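Local coordinates for protein modulator of the activity of Ets CG15085-PA (PDB 1SV0) that probably relieves repression by the Ets-family repressor Yan, binding Yan's SAM domain through its own SAM domain and so favouring depolymerisation, at residues K41-L54 / R60-R73. Numbering follows the deposited sequence.
Sequences KFPMNGKALCLMSL and RVPVGGKMLYRDFR
Arg60 donates from NE to Lys41 O, a 2.9 Å bond with an N-H...O angle of 160° that lies near the guanidinium plane. Met52 SD rests over one face of that group. Arg60 CD lies over one face of the Phe42 ring, offset toward the rim, as a CH-pi contact 3.5 Å from CE2; from there a bend at chi3 (121°) turns NE to Lys41 O. NH1 forms a salt bridge with Asp63 of the Yan chain, and NH2 a hydrogen bond to Gly60 O of that chain. Replacing Arg60 by an alanine is likely to leave Lys41 O without this donor, bare the Phe42 face and take a salt bridge from the subunit interface. Apolar packing continues at the ring edge, where Val61 CG2 meets Phe42 CE1 at 3.7 Å. Phe72 takes Leu49 CB over one face, 3.4 Å from CZ, while Cys50 SG sits at its edge in a sulfur-aromatic contact. Leu54 CB stands above the centre of the Tyr69 ring, with Arg73 CD on the opposite face; a water joins Tyr69 OH to Leu54 N. Helices 46-51 and 65-73, the latter running on to residue 80, cross at -110°. Tyr57 of helix 54-60 packs on Leu49 and Phe72, and helix 16-30 backs Phe42 and Leu68, within the SAM domain's helical bundle.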
# COMPACT_ATOMS: atom_id res chain seq x y z
N LYS C 41 0.43 -0.14 11.53
CA LYS C 41 1.45 0.46 10.66
C LYS C 41 1.22 0.01 9.22
O LYS C 41 1.79 0.58 8.28
CB LYS C 41 2.87 0.01 11.07
CG LYS C 41 3.27 0.32 12.51
CD LYS C 41 3.41 1.81 12.74
CE LYS C 41 3.87 2.10 14.17
NZ LYS C 41 3.95 3.57 14.45
N PHE C 42 0.39 -1.02 9.05
CA PHE C 42 0.10 -1.57 7.73
C PHE C 42 -1.39 -1.65 7.43
O PHE C 42 -1.95 -2.75 7.31
CB PHE C 42 0.70 -2.97 7.58
CG PHE C 42 2.19 -3.03 7.79
CD1 PHE C 42 2.73 -3.06 9.06
CD2 PHE C 42 3.05 -3.10 6.69
CE1 PHE C 42 4.11 -3.16 9.25
CE2 PHE C 42 4.43 -3.19 6.87
CZ PHE C 42 4.96 -3.22 8.16
N PRO C 43 -2.07 -0.50 7.31
CA PRO C 43 -3.51 -0.50 7.02
C PRO C 43 -3.72 -0.65 5.50
O PRO C 43 -4.21 0.28 4.86
CB PRO C 43 -3.95 0.86 7.54
CG PRO C 43 -2.78 1.73 7.17
CD PRO C 43 -1.59 0.86 7.57
N MET C 44 -3.34 -1.80 4.95
CA MET C 44 -3.45 -2.03 3.50
C MET C 44 -3.51 -3.53 3.19
O MET C 44 -3.28 -4.35 4.07
CB MET C 44 -2.23 -1.42 2.81
CG MET C 44 -0.92 -2.00 3.35
SD MET C 44 0.59 -1.20 2.73
CE MET C 44 0.68 0.21 3.84
N ASN C 45 -3.79 -3.87 1.93
CA ASN C 45 -3.88 -5.28 1.52
C ASN C 45 -2.61 -5.78 0.84
O ASN C 45 -1.60 -5.08 0.77
CB ASN C 45 -5.10 -5.50 0.60
CG ASN C 45 -4.98 -4.79 -0.75
OD1 ASN C 45 -3.92 -4.26 -1.10
ND2 ASN C 45 -6.07 -4.78 -1.51
N GLY C 46 -2.66 -7.02 0.34
CA GLY C 46 -1.49 -7.59 -0.32
C GLY C 46 -1.02 -6.83 -1.56
O GLY C 46 0.18 -6.71 -1.80
N LYS C 47 -1.96 -6.31 -2.35
CA LYS C 47 -1.60 -5.56 -3.55
C LYS C 47 -0.68 -4.40 -3.19
O LYS C 47 0.30 -4.13 -3.89
CB LYS C 47 -2.85 -5.00 -4.24
CG LYS C 47 -3.65 -6.01 -5.04
CD LYS C 47 -4.53 -5.27 -6.06
CE LYS C 47 -5.07 -6.21 -7.13
NZ LYS C 47 -5.83 -5.46 -8.18
N ALA C 48 -1.01 -3.73 -2.09
CA ALA C 48 -0.21 -2.61 -1.61
C ALA C 48 1.17 -3.07 -1.15
O ALA C 48 2.17 -2.41 -1.42
CB ALA C 48 -0.94 -1.89 -0.44
N LEU C 49 1.21 -4.22 -0.47
CA LEU C 49 2.47 -4.76 0.03
C LEU C 49 3.45 -5.06 -1.11
O LEU C 49 4.66 -4.88 -0.97
CB LEU C 49 2.21 -6.02 0.88
CG LEU C 49 2.58 -5.95 2.37
CD1 LEU C 49 2.09 -4.65 2.99
CD2 LEU C 49 1.98 -7.16 3.10
N CYS C 50 2.91 -5.51 -2.25
CA CYS C 50 3.74 -5.81 -3.42
C CYS C 50 4.52 -4.58 -3.87
O CYS C 50 5.62 -4.69 -4.41
CB CYS C 50 2.87 -6.28 -4.59
SG CYS C 50 2.18 -7.92 -4.40
N LEU C 51 3.93 -3.41 -3.66
CA LEU C 51 4.54 -2.15 -4.05
C LEU C 51 5.55 -1.64 -3.02
O LEU C 51 6.35 -0.76 -3.32
CB LEU C 51 3.45 -1.09 -4.26
CG LEU C 51 2.60 -1.13 -5.54
CD1 LEU C 51 2.25 -2.55 -5.92
CD2 LEU C 51 1.34 -0.30 -5.34
N MET C 52 5.54 -2.21 -1.81
CA MET C 52 6.45 -1.75 -0.76
C MET C 52 7.90 -2.22 -0.89
O MET C 52 8.18 -3.41 -1.01
CB MET C 52 5.94 -2.14 0.63
CG MET C 52 4.63 -1.48 1.04
SD MET C 52 4.58 -1.16 2.83
CE MET C 52 5.04 -2.74 3.47
N SER C 53 8.81 -1.25 -0.83
CA SER C 53 10.24 -1.54 -0.91
C SER C 53 10.69 -1.88 0.51
O SER C 53 9.97 -1.59 1.47
CB SER C 53 10.99 -0.30 -1.40
OG SER C 53 10.77 0.79 -0.53
N LEU C 54 11.85 -2.52 0.64
CA LEU C 54 12.37 -2.89 1.96
C LEU C 54 12.38 -1.66 2.85
O LEU C 54 12.04 -1.72 4.03
CB LEU C 54 13.79 -3.43 1.83
CG LEU C 54 14.58 -3.61 3.13
CD1 LEU C 54 13.88 -4.61 4.04
CD2 LEU C 54 15.99 -4.07 2.80
N ARG C 60 8.57 1.39 9.06
CA ARG C 60 7.47 1.07 9.95
C ARG C 60 7.95 0.18 11.10
O ARG C 60 7.58 0.37 12.25
CB ARG C 60 6.37 0.37 9.15
CG ARG C 60 6.18 0.98 7.75
CD ARG C 60 5.22 0.18 6.87
NE ARG C 60 4.07 0.97 6.45
CZ ARG C 60 4.13 1.93 5.53
NH1 ARG C 60 5.28 2.22 4.93
NH2 ARG C 60 3.04 2.63 5.23
N VAL C 61 8.79 -0.79 10.77
CA VAL C 61 9.31 -1.73 11.76
C VAL C 61 10.83 -1.82 11.62
O VAL C 61 11.34 -2.69 10.92
CB VAL C 61 8.71 -3.14 11.55
CG1 VAL C 61 8.92 -3.99 12.79
CG2 VAL C 61 7.23 -3.03 11.21
N PRO C 62 11.57 -0.90 12.27
CA PRO C 62 13.04 -0.89 12.19
C PRO C 62 13.65 -2.16 12.77
O PRO C 62 14.69 -2.64 12.29
CB PRO C 62 13.42 0.36 12.97
CG PRO C 62 12.35 0.45 14.00
CD PRO C 62 11.10 0.14 13.20
N VAL C 63 13.00 -2.72 13.79
CA VAL C 63 13.47 -3.94 14.42
C VAL C 63 12.64 -5.14 13.94
O VAL C 63 11.61 -5.46 14.53
CB VAL C 63 13.37 -3.86 15.96
CG1 VAL C 63 13.96 -5.12 16.59
CG2 VAL C 63 14.10 -2.61 16.46
N GLY C 64 13.09 -5.78 12.86
CA GLY C 64 12.37 -6.93 12.34
C GLY C 64 11.73 -6.71 10.98
O GLY C 64 11.27 -7.66 10.33
N GLY C 65 11.71 -5.46 10.53
CA GLY C 65 11.12 -5.13 9.25
C GLY C 65 11.67 -5.90 8.05
O GLY C 65 10.92 -6.18 7.12
N LYS C 66 12.95 -6.26 8.07
CA LYS C 66 13.53 -6.98 6.95
C LYS C 66 12.99 -8.40 6.83
O LYS C 66 12.89 -8.93 5.72
CB LYS C 66 15.06 -7.01 7.03
CG LYS C 66 15.63 -7.89 8.15
CD LYS C 66 17.15 -8.00 8.02
CE LYS C 66 17.73 -8.97 9.03
NZ LYS C 66 19.21 -9.14 8.85
N MET C 67 12.67 -9.02 7.96
CA MET C 67 12.13 -10.38 7.93
C MET C 67 10.73 -10.37 7.33
O MET C 67 10.33 -11.34 6.69
CB MET C 67 12.09 -10.98 9.34
CG MET C 67 13.46 -11.19 9.96
SD MET C 67 14.63 -11.92 8.78
CE MET C 67 13.93 -13.56 8.52
N LEU C 68 10.00 -9.28 7.54
CA LEU C 68 8.65 -9.15 6.98
C LEU C 68 8.78 -9.04 5.46
O LEU C 68 8.07 -9.73 4.70
CB LEU C 68 7.96 -7.88 7.50
CG LEU C 68 7.70 -7.77 9.01
CD1 LEU C 68 6.94 -6.48 9.32
CD2 LEU C 68 6.90 -8.99 9.47
N TYR C 69 9.69 -8.17 5.02
CA TYR C 69 9.93 -7.96 3.59
C TYR C 69 10.34 -9.28 2.95
O TYR C 69 9.79 -9.70 1.93
CB TYR C 69 11.06 -6.95 3.39
CG TYR C 69 11.47 -6.77 1.94
CD1 TYR C 69 10.70 -6.01 1.07
CD2 TYR C 69 12.63 -7.37 1.44
CE1 TYR C 69 11.07 -5.85 -0.27
CE2 TYR C 69 13.00 -7.23 0.10
CZ TYR C 69 12.22 -6.46 -0.75
OH TYR C 69 12.58 -6.30 -2.06
N ARG C 70 11.32 -9.92 3.55
CA ARG C 70 11.85 -11.19 3.06
C ARG C 70 10.76 -12.25 2.93
O ARG C 70 10.64 -12.90 1.89
CB ARG C 70 12.95 -11.66 4.00
CG ARG C 70 13.81 -12.79 3.49
CD ARG C 70 15.02 -12.95 4.40
NE ARG C 70 15.78 -11.71 4.50
CZ ARG C 70 16.83 -11.53 5.30
NH1 ARG C 70 17.25 -12.52 6.08
NH2 ARG C 70 17.47 -10.37 5.31
N ASP C 71 9.97 -12.43 3.99
CA ASP C 71 8.90 -13.42 4.01
C ASP C 71 7.83 -13.15 2.95
O ASP C 71 7.37 -14.09 2.29
CB ASP C 71 8.27 -13.47 5.40
CG ASP C 71 7.30 -14.63 5.57
OD1 ASP C 71 6.09 -14.46 5.29
OD2 ASP C 71 7.76 -15.72 5.98
N PHE C 72 7.45 -11.89 2.79
CA PHE C 72 6.43 -11.55 1.79
C PHE C 72 6.93 -11.86 0.37
O PHE C 72 6.19 -12.41 -0.45
CB PHE C 72 6.04 -10.07 1.87
CG PHE C 72 4.84 -9.72 1.04
CD1 PHE C 72 3.56 -9.97 1.52
CD2 PHE C 72 4.99 -9.16 -0.23
CE1 PHE C 72 2.43 -9.67 0.75
CE2 PHE C 72 3.87 -8.86 -1.01
CZ PHE C 72 2.59 -9.11 -0.53
N ARG C 73 8.18 -11.51 0.09
CA ARG C 73 8.79 -11.77 -1.21
C ARG C 73 8.81 -13.26 -1.55
O ARG C 73 8.55 -13.64 -2.69
CB ARG C 73 10.22 -11.21 -1.24
CG ARG C 73 10.37 -9.93 -2.02
CD ARG C 73 9.35 -8.90 -1.60
NE ARG C 73 9.34 -7.74 -2.49
CZ ARG C 73 9.05 -7.79 -3.79
NH1 ARG C 73 8.75 -8.94 -4.37
NH2 ARG C 73 9.07 -6.68 -4.51
O HOH W 1 12.98 -3.67 -2.21